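Local coordinates for protein type-iv like pilin ttha1222 (Thermus thermophilus, PDB 5G2F) that probably serves as a competence-associated type IV-like pilin, its soluble periplasmic domain present here, in the machinery for natural DNA uptake, at residues 6-11 with 72-77. Numbering follows the deposited sequence.
Sequences AGQSYV and KKVVYK
Val11 points from the helix toward strand 73-77 and sets its two methyl groups against Val74 and Tyr76, alternate residues on the inner face of that strand. This is the core of the pilin fold, in which helix 3-19 packs lengthwise against one face of an antiparallel sheet; the axes of helix 6-11 and strand 73-77 approach to 9.2 Å at 26°. The tight part rests on Val11, buried like Val74. Its CG1, anti to the backbone N (chi1 169°), presses on Tyr76 CB at 3.5 Å, while CG2, which this torsion leaves anti to the carbonyl carbon, meets Val74 CG2 at 3.7 Å. A branched residue suits this place because its diverging methyls serve two strand positions, and Ala64 and Leu83 of the adjacent strands close in around it. Gly7, one turn earlier, has no side chain to add bulk where the helix faces Val74.

The looser margin lies at Gln8 and Tyr76, both partly exposed. Tyr76 keeps its CB against Val11 but carries its ring out of this contact, to pack along the helix near Arg12 and Ala15. Gln8 suits an edge between core and solvent: its amide NE2 donates to Thr84 O, tying the helix to the chain just past strand 82-83, and it lends Val74 only its aliphatic part, Gln8 CG lying 4.2 Å from Val74 CG1.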
# COMPACT_ATOMS: atom_id res chain seq x y z
N ALA A 6 13.45 17.71 -1.79
CA ALA A 6 12.17 17.21 -2.30
C ALA A 6 11.83 15.88 -1.66
O ALA A 6 10.68 15.62 -1.31
CB ALA A 6 12.18 17.11 -3.82
N GLY A 7 12.84 15.02 -1.49
CA GLY A 7 12.61 13.70 -0.88
C GLY A 7 12.26 13.83 0.58
O GLY A 7 11.34 13.18 1.07
N GLN A 8 12.99 14.70 1.28
CA GLN A 8 12.67 15.01 2.67
C GLN A 8 11.26 15.52 2.87
O GLN A 8 10.52 15.02 3.73
CB GLN A 8 13.67 16.01 3.23
CG GLN A 8 15.05 15.43 3.51
CD GLN A 8 16.08 16.50 3.88
OE1 GLN A 8 16.03 17.63 3.39
NE2 GLN A 8 17.05 16.13 4.72
N SER A 9 10.86 16.48 2.05
CA SER A 9 9.51 17.01 2.08
C SER A 9 8.46 15.91 1.83
O SER A 9 7.42 15.85 2.51
CB SER A 9 9.42 18.17 1.06
OG SER A 9 8.12 18.72 1.00
N TYR A 10 8.72 15.01 0.89
CA TYR A 10 7.79 13.90 0.64
C TYR A 10 7.63 12.98 1.83
O TYR A 10 6.52 12.65 2.24
CB TYR A 10 8.25 13.09 -0.57
CG TYR A 10 7.33 11.98 -0.93
CD1 TYR A 10 6.07 12.26 -1.47
CD2 TYR A 10 7.68 10.66 -0.71
CE1 TYR A 10 5.20 11.24 -1.78
CE2 TYR A 10 6.81 9.63 -1.03
CZ TYR A 10 5.57 9.93 -1.59
OH TYR A 10 4.68 8.90 -1.88
N VAL A 11 8.77 12.62 2.45
CA VAL A 11 8.75 11.76 3.63
C VAL A 11 7.94 12.41 4.75
O VAL A 11 7.17 11.73 5.40
CB VAL A 11 10.19 11.40 4.08
CG1 VAL A 11 10.18 10.73 5.44
CG2 VAL A 11 10.80 10.47 3.03
N LYS A 72 21.55 9.48 -0.24
CA LYS A 72 21.00 8.34 -0.95
C LYS A 72 19.73 7.83 -0.25
O LYS A 72 18.80 7.39 -0.90
CB LYS A 72 22.04 7.21 -1.01
CG LYS A 72 21.54 5.90 -1.64
CD LYS A 72 20.98 6.15 -3.04
CE LYS A 72 20.48 4.89 -3.74
NZ LYS A 72 20.12 5.21 -5.14
N LYS A 73 19.73 7.88 1.06
CA LYS A 73 18.62 7.36 1.85
C LYS A 73 18.19 8.39 2.90
O LYS A 73 19.02 9.06 3.52
CB LYS A 73 19.06 6.07 2.53
CG LYS A 73 17.90 5.18 2.92
CD LYS A 73 18.36 3.93 3.65
CE LYS A 73 17.17 3.13 4.15
NZ LYS A 73 17.56 1.83 4.76
N VAL A 74 16.89 8.56 3.08
CA VAL A 74 16.40 9.31 4.21
C VAL A 74 15.51 8.44 5.07
O VAL A 74 14.76 7.59 4.56
CB VAL A 74 15.69 10.61 3.85
CG1 VAL A 74 16.70 11.57 3.23
CG2 VAL A 74 14.53 10.36 2.93
N VAL A 75 15.58 8.67 6.38
CA VAL A 75 14.84 7.87 7.34
C VAL A 75 14.11 8.79 8.33
O VAL A 75 14.73 9.67 8.94
CB VAL A 75 15.81 6.95 8.09
CG1 VAL A 75 15.08 6.09 9.11
CG2 VAL A 75 16.58 6.09 7.13
N TYR A 76 12.80 8.61 8.47
CA TYR A 76 11.97 9.29 9.46
C TYR A 76 11.53 8.29 10.50
O TYR A 76 11.03 7.22 10.15
CB TYR A 76 10.74 9.94 8.84
CG TYR A 76 9.88 10.64 9.83
CD1 TYR A 76 10.19 11.90 10.31
CD2 TYR A 76 8.80 10.00 10.39
CE1 TYR A 76 9.43 12.50 11.30
CE2 TYR A 76 7.99 10.62 11.31
CZ TYR A 76 8.30 11.87 11.77
OH TYR A 76 7.52 12.43 12.74
N LYS A 77 11.69 8.63 11.77
CA LYS A 77 11.24 7.79 12.89
C LYS A 77 10.17 8.55 13.65
O LYS A 77 10.45 9.64 14.23
CB LYS A 77 12.44 7.45 13.83
CG LYS A 77 13.45 6.53 13.14
CD LYS A 77 14.72 6.27 13.95
CE LYS A 77 15.70 5.51 13.08
NZ LYS A 77 17.00 5.26 13.76